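Local coordinates for protein peptide ABC transporter permease (Staphylococcus hominis, PDB 6EXS) that probably transports peptides across the membrane as a POT-family member of the major facilitator superfamily, and binds a thioalcohol-conjugated peptide, a precursor of human body odour, at residues K9-H14 / V20-E25; I70-I75 / L257-A262; L297-Q302 / S435-T440. One frame throughout, in Å; residues are numbered along the deposited sequence.

Overall arrangement
The three contacts follow one another along the chain, and none encloses or crosses another. Contact 1 closes a short loop of five residues, folding the N-terminal hairpin back on the start of helix 16-44. Contact 2 opens later, where helix 56-72 gives way to helix 74-106. It closes a loop of 181 residues at helix 249-273, on the opposite side of the chain's centre from contact 1. Contact 3 then joins helix 279-302, the next helix in the chain, to helix 430-451 across 132 residues. Contacts 2 and 3 touch through Y71 and L438. Contact 1 touches neither. Contact 3 also holds Q302 of the ligand pocket.

Contact 1 (K9-H14 / V20-E25); sequences KGFFGH and VLFFVE. With OLC ((2R)-2,3-dihydroxypropyl (9Z)-octadec-9-enoate), chain L.
F11 lies in a short strand and F22 in helix 16-44, and they meet where the chain folds back on itself. The backbones stay well apart: the nearest CA atoms, those of F11 and V20, are 8.9 Å from each other. Residues 11 to 14 form a type I' turn. F11 N bonds to H14 O and H14 N to F11 O. F12 and G13 both have positive phi, as this turn requires. G10 and F11 both face H14, which makes a G1 beta bulge.

The direct contact is small and apolar. F11 CE2 lies 4.1 Å from F22 CB. The two rings meet obliquely, with planes at 49° and centroids 5.8 Å apart. Both side chains set out toward the opposite segment. F11 holds CG away from its own N (chi1 -169°), which carries its ring out to the helix.

This hairpin packs on the first membrane helix of the POT fold. E25 begins the ExxER sequence motif of the family on that helix and touches helix 147-174. The turn is held elsewhere by hydrogen bonds between H14 ND1 and Y140 OH and between R146 NH1 and G13 O.

F12 does not reach the helix segment. F12 CD2 lies over the centre of the F11 ring, 3.7 Å above the plane. A bound OLC lipid touches all three phenylalanines near its ester end. Lipid C2 is 3.7 Å from F11 CZ and 3.5 Å from F12 CE2. Lipid C3 is 3.6 Å from F22 CZ. The ester oxygen O20 sits over one face of F12, toward the rim, and C2 lies over one face of F22.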
loop_
_atom_site.group_PDB
_atom_site.type_symbol
_atom_site.label_atom_id
_atom_site.label_comp_id
_atom_site.label_asym_id
_atom_site.label_seq_id
_atom_site.Cartn_x
_atom_site.Cartn_y
_atom_site.Cartn_z
ATOM N N LYS A 9 17.155 18.817 16.474
ATOM C CA LYS A 9 16.773 19.770 15.431
ATOM C C LYS A 9 17.610 19.439 14.165
ATOM O O LYS A 9 18.318 18.424 14.152
ATOM C CB LYS A 9 16.986 21.225 15.914
ATOM C CG LYS A 9 16.034 21.688 17.028
ATOM C CD LYS A 9 14.639 22.094 16.532
ATOM C CE LYS A 9 13.807 22.726 17.623
ATOM N NZ LYS A 9 12.616 23.429 17.078
ATOM N N GLY A 10 17.505 20.248 13.114
ATOM C CA GLY A 10 18.303 20.017 11.916
ATOM C C GLY A 10 17.574 19.805 10.605
ATOM O O GLY A 10 18.203 19.921 9.550
ATOM N N PHE A 11 16.265 19.464 10.651
ATOM C CA PHE A 11 15.437 19.286 9.460
ATOM C C PHE A 11 14.070 19.914 9.676
ATOM O O PHE A 11 13.164 19.258 10.190
ATOM C CB PHE A 11 15.332 17.808 9.047
ATOM C CG PHE A 11 14.710 17.594 7.683
ATOM C CD1 PHE A 11 15.392 17.946 6.524
ATOM C CD2 PHE A 11 13.459 17.002 7.556
ATOM C CE1 PHE A 11 14.824 17.728 5.263
ATOM C CE2 PHE A 11 12.891 16.779 6.294
ATOM C CZ PHE A 11 13.578 17.146 5.159
ATOM N N PHE A 12 13.934 21.205 9.301
ATOM C CA PHE A 12 12.714 22.027 9.432
ATOM C C PHE A 12 12.117 22.025 10.857
ATOM O O PHE A 12 10.899 21.864 11.014
ATOM C CB PHE A 12 11.654 21.631 8.381
ATOM C CG PHE A 12 12.075 21.828 6.949
ATOM C CD1 PHE A 12 11.910 23.057 6.324
ATOM C CD2 PHE A 12 12.616 20.781 6.218
ATOM C CE1 PHE A 12 12.301 23.239 5.001
ATOM C CE2 PHE A 12 13.011 20.965 4.894
ATOM C CZ PHE A 12 12.838 22.189 4.290
ATOM N N GLY A 13 12.983 22.184 11.866
ATOM C CA GLY A 13 12.599 22.179 13.275
ATOM C C GLY A 13 12.376 20.801 13.886
ATOM O O GLY A 13 11.881 20.704 15.011
ATOM N N HIS A 14 12.738 19.724 13.155
ATOM C CA HIS A 14 12.610 18.315 13.563
ATOM C C HIS A 14 13.999 17.640 13.687
ATOM O O HIS A 14 14.943 18.157 13.088
ATOM C CB HIS A 14 11.720 17.549 12.554
ATOM C CG HIS A 14 10.296 18.000 12.580
ATOM N ND1 HIS A 14 9.362 17.381 13.383
ATOM C CD2 HIS A 14 9.720 19.072 11.985
ATOM C CE1 HIS A 14 8.237 18.053 13.209
ATOM N NE2 HIS A 14 8.406 19.090 12.387
ATOM N N VAL A 20 17.432 12.565 6.954
ATOM C CA VAL A 20 18.105 11.379 6.429
ATOM C C VAL A 20 17.054 10.392 5.932
ATOM O O VAL A 20 17.132 9.980 4.782
ATOM C CB VAL A 20 19.090 10.750 7.461
ATOM C CG1 VAL A 20 19.742 9.475 6.921
ATOM C CG2 VAL A 20 20.161 11.753 7.867
ATOM N N LEU A 21 16.025 10.099 6.759
ATOM C CA LEU A 21 14.967 9.126 6.450
ATOM C C LEU A 21 13.950 9.614 5.415
ATOM O O LEU A 21 13.353 8.774 4.720
ATOM C CB LEU A 21 14.282 8.605 7.714
ATOM C CG LEU A 21 15.244 7.891 8.686
ATOM C CD1 LEU A 21 14.543 7.438 9.911
ATOM C CD2 LEU A 21 16.001 6.735 8.022
ATOM N N PHE A 22 13.806 10.949 5.256
ATOM C CA PHE A 22 12.940 11.541 4.239
ATOM C C PHE A 22 13.562 11.250 2.862
ATOM O O PHE A 22 12.849 10.784 1.975
ATOM C CB PHE A 22 12.754 13.059 4.467
ATOM C CG PHE A 22 11.841 13.759 3.480
ATOM C CD1 PHE A 22 12.292 14.098 2.205
ATOM C CD2 PHE A 22 10.552 14.134 3.843
ATOM C CE1 PHE A 22 11.455 14.752 1.299
ATOM C CE2 PHE A 22 9.721 14.806 2.939
ATOM C CZ PHE A 22 10.176 15.101 1.673
ATOM N N PHE A 23 14.892 11.494 2.701
ATOM C CA PHE A 23 15.643 11.245 1.457
ATOM C C PHE A 23 15.636 9.755 1.117
ATOM O O PHE A 23 15.451 9.404 -0.046
ATOM C CB PHE A 23 17.087 11.752 1.594
ATOM C CG PHE A 23 17.940 11.780 0.339
ATOM C CD1 PHE A 23 18.559 10.625 -0.129
ATOM C CD2 PHE A 23 18.191 12.973 -0.326
ATOM C CE1 PHE A 23 19.407 10.665 -1.245
ATOM C CE2 PHE A 23 19.035 13.012 -1.441
ATOM C CZ PHE A 23 19.639 11.860 -1.893
ATOM N N VAL A 24 15.835 8.886 2.128
ATOM C CA VAL A 24 15.839 7.423 1.980
ATOM C C VAL A 24 14.448 6.932 1.545
ATOM O O VAL A 24 14.346 6.208 0.552
ATOM C CB VAL A 24 16.347 6.719 3.269
ATOM C CG1 VAL A 24 16.116 5.212 3.219
ATOM C CG2 VAL A 24 17.815 7.032 3.529
ATOM N N GLU A 25 13.380 7.349 2.263
ATOM C CA GLU A 25 11.997 6.974 1.934
ATOM C C GLU A 25 11.589 7.499 0.557
ATOM O O GLU A 25 11.001 6.749 -0.218
ATOM C CB GLU A 25 11.015 7.436 3.023
ATOM C CG GLU A 25 9.574 6.984 2.826
ATOM C CD GLU A 25 9.233 5.531 3.091
ATOM O OE1 GLU A 25 8.023 5.218 3.118
ATOM O OE2 GLU A 25 10.157 4.713 3.308
HETATM C C24 OLC L . 8.449 21.863 6.242
HETATM C C5 OLC L . 11.943 19.363 -0.929
HETATM C C4 OLC L . 11.508 19.673 0.489
HETATM C C3 OLC L . 11.498 18.455 1.396
HETATM C C2 OLC L . 11.194 18.771 2.859
HETATM C C21 OLC L . 8.367 20.905 3.923
HETATM C C1 OLC L . 9.761 19.129 3.131
HETATM C C22 OLC L . 7.922 20.755 5.357
HETATM O O19 OLC L . 8.814 18.475 2.778
HETATM O O25 OLC L . 7.868 21.800 7.535
HETATM O O23 OLC L . 6.492 20.749 5.389
HETATM O O20 OLC L . 9.668 20.277 3.820
#

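Contact 2 (I70-I75 / L257-A262); sequences IYMSSI and LVLGVA. With OLC ((2R)-2,3-dihydroxypropyl (9Z)-octadec-9-enoate), chain C.
M72 carries this contact, and its side chain runs out to meet L259 and G260 of helix 249-273. It leaves its backbone toward that helix. An extended chain beyond CG (chi2 166°) carries the thioether across to the other backbone. The methyl carbon M72 CE lies 3.6 Å from G260 N and 3.7 Å from G260 CA. M72 CE also lies 3.9 Å from L259 C. The sulfur M72 SD packs 4.0 Å from L259 CB.

At G260 no side chain intervenes, and the M72 methyl lies directly against the helix backbone. The CA atoms of M72 and G260 are the nearest across the segments, at 8.4 Å. The G260 carbonyl points elsewhere and accepts a hydrogen bond from S443 OG of helix 430-451. M72 also touches L263, one turn further along helix 249-273.

L259 gives its CB to M72 and its two methyls to a bound OLC lipid. L259 CD1 lies 3.8 Å from lipid C3, and L259 CD2 lies 3.8 Å from lipid C2. M72 CB touches the same C3. The lipid thus lies beside the join and is shared by both helices. Further along the first segment, I75 CG2 meets the lipid hydroxyl O23.

Helix 249-273 probably corresponds to the second of the two extra helices that bacterial POT proteins carry between their two six-helix bundles. Here it packs on M72 of helix 56-72. No hydrogen bond or salt bridge crosses between the segments. The join rests on van der Waals packing of a thioether, a leucine and bare backbone, with no directional bond to set the register between the two segments.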
loop_
_atom_site.group_PDB
_atom_site.type_symbol
_atom_site.label_atom_id
_atom_site.label_comp_id
_atom_site.label_asym_id
_atom_site.label_seq_id
_atom_site.Cartn_x
_atom_site.Cartn_y
_atom_site.Cartn_z
ATOM N N ILE A 70 2.950 -7.329 -0.044
ATOM C CA ILE A 70 3.814 -6.275 0.501
ATOM C C ILE A 70 3.319 -5.818 1.885
ATOM O O ILE A 70 4.121 -5.734 2.813
ATOM C CB ILE A 70 4.001 -5.102 -0.509
ATOM C CG1 ILE A 70 5.048 -5.482 -1.566
ATOM C CG2 ILE A 70 4.378 -3.778 0.208
ATOM C CD1 ILE A 70 4.886 -4.838 -2.815
ATOM N N TYR A 71 1.996 -5.594 2.019
ATOM C CA TYR A 71 1.329 -5.162 3.247
ATOM C C TYR A 71 1.233 -6.284 4.287
ATOM O O TYR A 71 1.391 -6.003 5.475
ATOM C CB TYR A 71 -0.040 -4.521 2.927
ATOM C CG TYR A 71 0.101 -3.157 2.278
ATOM C CD1 TYR A 71 0.356 -3.036 0.915
ATOM C CD2 TYR A 71 0.058 -1.992 3.037
ATOM C CE1 TYR A 71 0.570 -1.792 0.323
ATOM C CE2 TYR A 71 0.259 -0.738 2.454
ATOM C CZ TYR A 71 0.512 -0.644 1.092
ATOM O OH TYR A 71 0.703 0.579 0.488
ATOM N N MET A 72 1.020 -7.559 3.843
ATOM C CA MET A 72 0.952 -8.750 4.719
ATOM C C MET A 72 2.302 -9.069 5.356
ATOM O O MET A 72 2.347 -9.442 6.524
ATOM C CB MET A 72 0.468 -9.984 3.942
ATOM C CG MET A 72 -1.009 -10.255 4.062
ATOM S SD MET A 72 -1.543 -11.448 2.814
ATOM C CE MET A 72 -3.232 -11.002 2.662
ATOM N N SER A 73 3.399 -8.929 4.596
ATOM C CA SER A 73 4.752 -9.215 5.080
ATOM C C SER A 73 5.296 -8.194 6.119
ATOM O O SER A 73 6.326 -8.474 6.738
ATOM C CB SER A 73 5.718 -9.372 3.912
ATOM O OG SER A 73 5.893 -8.137 3.240
ATOM N N SER A 74 4.624 -7.034 6.323
ATOM C CA SER A 74 5.049 -6.057 7.340
ATOM C C SER A 74 4.816 -6.624 8.747
ATOM O O SER A 74 5.507 -6.231 9.681
ATOM C CB SER A 74 4.318 -4.731 7.185
ATOM O OG SER A 74 2.938 -4.906 7.445
ATOM N N ILE A 75 3.843 -7.545 8.882
ATOM C CA ILE A 75 3.516 -8.259 10.120
ATOM C C ILE A 75 4.764 -9.075 10.574
ATOM O O ILE A 75 5.307 -8.725 11.625
ATOM C CB ILE A 75 2.207 -9.115 9.996
ATOM C CG1 ILE A 75 0.980 -8.256 9.564
ATOM C CG2 ILE A 75 1.949 -9.891 11.286
ATOM C CD1 ILE A 75 -0.271 -9.036 9.112
ATOM N N LEU A 257 -5.913 -15.063 -1.093
ATOM C CA LEU A 257 -7.338 -14.787 -0.867
ATOM C C LEU A 257 -7.699 -15.333 0.521
ATOM O O LEU A 257 -8.319 -14.619 1.312
ATOM C CB LEU A 257 -8.236 -15.421 -1.960
ATOM C CG LEU A 257 -9.761 -15.402 -1.725
ATOM C CD1 LEU A 257 -10.297 -13.990 -1.592
ATOM C CD2 LEU A 257 -10.491 -16.117 -2.832
ATOM N N VAL A 258 -7.261 -16.576 0.824
ATOM C CA VAL A 258 -7.481 -17.230 2.115
ATOM C C VAL A 258 -6.871 -16.367 3.230
ATOM O O VAL A 258 -7.582 -16.018 4.177
ATOM C CB VAL A 258 -6.981 -18.703 2.122
ATOM C CG1 VAL A 258 -6.900 -19.264 3.534
ATOM C CG2 VAL A 258 -7.875 -19.586 1.256
ATOM N N LEU A 259 -5.588 -15.953 3.059
ATOM C CA LEU A 259 -4.854 -15.096 3.998
ATOM C C LEU A 259 -5.528 -13.746 4.248
ATOM O O LEU A 259 -5.605 -13.311 5.392
ATOM C CB LEU A 259 -3.396 -14.905 3.555
ATOM C CG LEU A 259 -2.430 -16.040 3.882
ATOM C CD1 LEU A 259 -1.105 -15.823 3.202
ATOM C CD2 LEU A 259 -2.215 -16.169 5.371
ATOM N N GLY A 260 -6.046 -13.127 3.195
ATOM C CA GLY A 260 -6.756 -11.857 3.288
ATOM C C GLY A 260 -8.067 -11.919 4.043
ATOM O O GLY A 260 -8.557 -10.889 4.501
ATOM N N VAL A 261 -8.649 -13.117 4.176
ATOM C CA VAL A 261 -9.906 -13.332 4.888
ATOM C C VAL A 261 -9.599 -13.785 6.324
ATOM O O VAL A 261 -10.202 -13.268 7.262
ATOM C CB VAL A 261 -10.841 -14.329 4.123
ATOM C CG1 VAL A 261 -12.083 -14.685 4.940
ATOM C CG2 VAL A 261 -11.253 -13.774 2.762
ATOM N N ALA A 262 -8.658 -14.740 6.484
ATOM C CA ALA A 262 -8.285 -15.341 7.767
ATOM C C ALA A 262 -7.621 -14.381 8.754
ATOM O O ALA A 262 -8.072 -14.304 9.903
ATOM C CB ALA A 262 -7.409 -16.566 7.545
HETATM C C10 OLC C . 8.566 -12.327 5.744
HETATM C C9 OLC C . 7.900 -13.182 4.976
HETATM C C11 OLC C . 8.649 -10.833 5.610
HETATM C C8 OLC C . 7.058 -12.874 3.771
HETATM C C24 OLC C . 0.379 -14.832 11.502
HETATM C C12 OLC C . 9.786 -10.225 6.417
HETATM C C7 OLC C . 5.748 -13.663 3.736
HETATM C C6 OLC C . 4.574 -12.854 3.205
HETATM C C5 OLC C . 3.197 -13.439 3.488
HETATM C C4 OLC C . 2.813 -13.534 4.956
HETATM C C3 OLC C . 1.309 -13.583 5.177
HETATM C C2 OLC C . 0.889 -14.219 6.500
HETATM C C21 OLC C . 2.206 -14.021 9.956
HETATM C C1 OLC C . 1.407 -13.543 7.738
HETATM C C22 OLC C . 1.190 -13.653 11.014
HETATM O O19 OLC C . 1.694 -12.378 7.817
HETATM O O25 OLC C . -0.432 -14.459 12.610
HETATM O O23 OLC C . 1.894 -13.086 12.118
HETATM O O20 OLC C . 1.495 -14.414 8.756
#

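Contact 3 (L297-Q302 / S435-T440); sequences LFWSIQ and SVWLLT. With C3H (2-[[(2~{R})-2-azanyl-3-[(3~{S})-3-methyl-1-oxidanyl-hexan-3-yl]sulfanyl-propanoyl]amino]ethanoic acid), chain O.
W299 of helix 279-302 and W437 of helix 430-451 make the aromatic part of this contact. W299 NE1 lies 3.4 Å from CH2 of W437. That carbon sits at the edge of the W299 indole, near its plane. The side chains cross at about a right angle. The five-membered ring of W299 and the six-membered ring of W437 are oblique, with planes at 61°. W437 leaves its helix to one side, and the far end of its indole then swings closer to W299. Within the first segment, F298 CD2 lies over the W299 ring, 3.7 Å above its plane.

The polar part belongs to T440. T440 OG1 gives a hydrogen bond of 2.7 Å to W437 O, one turn back. The donor approaches off the C=O direction, at a C=O...donor angle of 145°, and somewhat out of the carbonyl plane. OG1 has chi1 67° and lies between N and C, which turns it back toward that carbonyl. The same oxygen lies over the W437 ring, offset toward the rim. T440 OG1 is also 3.5 Å from W299 CD1, at the edge of that indole. No hydrogen bond joins the two segments. S300 OG does bond to N448 OD1, further along helix 430-451.

Within the two segments the ligand is met by Q302. Its chain bends at chi2, and Q302 NE2 lies 3.3 Å from the sulfur S of the bound C3H. OE1 sits in the plane of the W299 ring, at its edge. E410 of helix 396-418 touches F298, W299 and Q302. F335 O, Q336 O and N339 N hydrogen-bond the ligand. W299 borders Q302 and so ties W437 and helix 430-451, as second shell, to the peptide-binding pocket of this POT transporter.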
loop_
_atom_site.group_PDB
_atom_site.type_symbol
_atom_site.label_atom_id
_atom_site.label_comp_id
_atom_site.label_asym_id
_atom_site.label_seq_id
_atom_site.Cartn_x
_atom_site.Cartn_y
_atom_site.Cartn_z
ATOM N N LEU A 297 -13.667 -1.827 1.686
ATOM C CA LEU A 297 -14.462 -1.411 0.529
ATOM C C LEU A 297 -13.814 -0.213 -0.167
ATOM O O LEU A 297 -13.871 -0.121 -1.398
ATOM C CB LEU A 297 -15.909 -1.050 0.927
ATOM C CG LEU A 297 -16.871 -2.157 1.372
ATOM C CD1 LEU A 297 -18.060 -1.558 2.063
ATOM C CD2 LEU A 297 -17.332 -3.028 0.191
ATOM N N PHE A 298 -13.196 0.703 0.614
ATOM C CA PHE A 298 -12.513 1.872 0.046
ATOM C C PHE A 298 -11.259 1.465 -0.737
ATOM O O PHE A 298 -11.100 1.894 -1.885
ATOM C CB PHE A 298 -12.150 2.931 1.115
ATOM C CG PHE A 298 -11.364 4.051 0.476
ATOM C CD1 PHE A 298 -12.015 5.097 -0.167
ATOM C CD2 PHE A 298 -9.977 3.989 0.391
ATOM C CE1 PHE A 298 -11.296 6.069 -0.847
ATOM C CE2 PHE A 298 -9.262 4.963 -0.293
ATOM C CZ PHE A 298 -9.927 5.983 -0.920
ATOM N N TRP A 299 -10.347 0.683 -0.098
ATOM C CA TRP A 299 -9.099 0.248 -0.725
ATOM C C TRP A 299 -9.311 -0.731 -1.864
ATOM O O TRP A 299 -8.462 -0.785 -2.747
ATOM C CB TRP A 299 -8.084 -0.292 0.291
ATOM C CG TRP A 299 -7.648 0.726 1.290
ATOM C CD1 TRP A 299 -7.891 0.710 2.632
ATOM C CD2 TRP A 299 -6.964 1.957 1.020
ATOM N NE1 TRP A 299 -7.373 1.837 3.221
ATOM C CE2 TRP A 299 -6.795 2.621 2.256
ATOM C CE3 TRP A 299 -6.418 2.536 -0.138
ATOM C CZ2 TRP A 299 -6.138 3.854 2.361
ATOM C CZ3 TRP A 299 -5.774 3.754 -0.040
ATOM C CH2 TRP A 299 -5.646 4.409 1.196
ATOM N N SER A 300 -10.439 -1.464 -1.889
ATOM C CA SER A 300 -10.726 -2.393 -2.998
ATOM C C SER A 300 -10.851 -1.593 -4.298
ATOM O O SER A 300 -10.135 -1.875 -5.258
ATOM C CB SER A 300 -11.987 -3.212 -2.721
ATOM O OG SER A 300 -12.370 -3.981 -3.850
ATOM N N ILE A 301 -11.690 -0.537 -4.274
ATOM C CA ILE A 301 -11.918 0.376 -5.387
ATOM C C ILE A 301 -10.675 1.226 -5.644
ATOM O O ILE A 301 -10.210 1.271 -6.783
ATOM C CB ILE A 301 -13.218 1.198 -5.207
ATOM C CG1 ILE A 301 -14.453 0.253 -5.321
ATOM C CG2 ILE A 301 -13.290 2.340 -6.245
ATOM C CD1 ILE A 301 -15.803 0.866 -4.988
ATOM N N GLN A 302 -10.099 1.838 -4.590
ATOM C CA GLN A 302 -8.884 2.653 -4.720
ATOM C C GLN A 302 -7.679 1.889 -5.328
ATOM O O GLN A 302 -7.063 2.389 -6.260
ATOM C CB GLN A 302 -8.509 3.302 -3.377
ATOM C CG GLN A 302 -7.563 4.494 -3.493
ATOM C CD GLN A 302 -6.113 4.116 -3.685
ATOM O OE1 GLN A 302 -5.639 3.067 -3.265
ATOM N NE2 GLN A 302 -5.361 4.987 -4.309
ATOM N N SER A 435 -1.859 -3.590 12.874
ATOM C CA SER A 435 -2.036 -4.637 11.866
ATOM C C SER A 435 -3.433 -4.615 11.245
ATOM O O SER A 435 -3.525 -4.836 10.044
ATOM C CB SER A 435 -1.747 -6.020 12.445
ATOM O OG SER A 435 -0.367 -6.217 12.702
ATOM N N VAL A 436 -4.511 -4.337 12.031
ATOM C CA VAL A 436 -5.881 -4.334 11.490
ATOM C C VAL A 436 -6.126 -3.140 10.528
ATOM O O VAL A 436 -6.796 -3.355 9.516
ATOM C CB VAL A 436 -7.047 -4.509 12.508
ATOM C CG1 VAL A 436 -6.934 -5.822 13.279
ATOM C CG2 VAL A 436 -7.181 -3.325 13.454
ATOM N N TRP A 437 -5.581 -1.922 10.793
ATOM C CA TRP A 437 -5.752 -0.817 9.827
ATOM C C TRP A 437 -4.923 -1.083 8.539
ATOM O O TRP A 437 -5.361 -0.743 7.442
ATOM C CB TRP A 437 -5.507 0.594 10.431
ATOM C CG TRP A 437 -5.194 1.650 9.400
ATOM C CD1 TRP A 437 -3.970 2.196 9.144
ATOM C CD2 TRP A 437 -6.078 2.151 8.375
ATOM N NE1 TRP A 437 -4.036 3.021 8.041
ATOM C CE2 TRP A 437 -5.317 3.007 7.546
ATOM C CE3 TRP A 437 -7.434 1.940 8.060
ATOM C CZ2 TRP A 437 -5.878 3.695 6.461
ATOM C CZ3 TRP A 437 -7.981 2.596 6.963
ATOM C CH2 TRP A 437 -7.210 3.470 6.186
ATOM N N LEU A 438 -3.767 -1.746 8.681
ATOM C CA LEU A 438 -2.902 -2.147 7.572
ATOM C C LEU A 438 -3.572 -3.287 6.766
ATOM O O LEU A 438 -3.440 -3.340 5.540
ATOM C CB LEU A 438 -1.556 -2.602 8.144
ATOM C CG LEU A 438 -0.332 -2.572 7.234
ATOM C CD1 LEU A 438 -0.084 -1.177 6.645
ATOM C CD2 LEU A 438 0.873 -2.957 8.010
ATOM N N LEU A 439 -4.330 -4.160 7.466
ATOM C CA LEU A 439 -5.075 -5.258 6.873
ATOM C C LEU A 439 -6.295 -4.799 6.070
ATOM O O LEU A 439 -6.718 -5.537 5.185
ATOM C CB LEU A 439 -5.452 -6.323 7.913
ATOM C CG LEU A 439 -4.396 -7.415 8.133
ATOM C CD1 LEU A 439 -4.745 -8.267 9.318
ATOM C CD2 LEU A 439 -4.223 -8.301 6.893
ATOM N N THR A 440 -6.835 -3.577 6.320
ATOM C CA THR A 440 -7.942 -3.049 5.505
ATOM C C THR A 440 -7.453 -2.948 4.059
ATOM O O THR A 440 -8.236 -3.177 3.146
ATOM C CB THR A 440 -8.503 -1.699 6.018
ATOM O OG1 THR A 440 -7.545 -0.650 5.867
ATOM C CG2 THR A 440 -8.986 -1.756 7.448
HETATM O O2 C3H O . 1.400 5.745 -1.552
HETATM C C11 C3H O . 0.718 6.691 -1.727
HETATM O O3 C3H O . 0.105 7.312 -0.781
HETATM C C10 C3H O . 0.402 7.287 -3.067
HETATM N N1 C3H O . 0.432 6.324 -4.141
HETATM C C9 C3H O . -0.626 5.591 -4.444
HETATM O O1 C3H O . -1.267 4.968 -3.612
HETATM C C8 C3H O . -1.066 5.539 -5.871
HETATM N N C3H O . 0.010 6.028 -6.721
HETATM C C7 C3H O . -1.386 4.103 -6.289
HETATM S S C3H O . -3.134 3.627 -6.374
HETATM C C3 C3H O . -4.026 4.537 -7.745
HETATM C C4 C3H O . -3.434 4.037 -9.037
HETATM C C5 C3H O . -3.865 6.039 -7.476
HETATM C C6 C3H O . -4.317 6.989 -8.562
HETATM O O C3H O . -3.274 7.764 -9.054
HETATM C C2 C3H O . -5.521 4.230 -7.720
HETATM C C1 C3H O . -6.430 5.421 -7.465
HETATM C C C3H O . -7.880 5.020 -7.474
#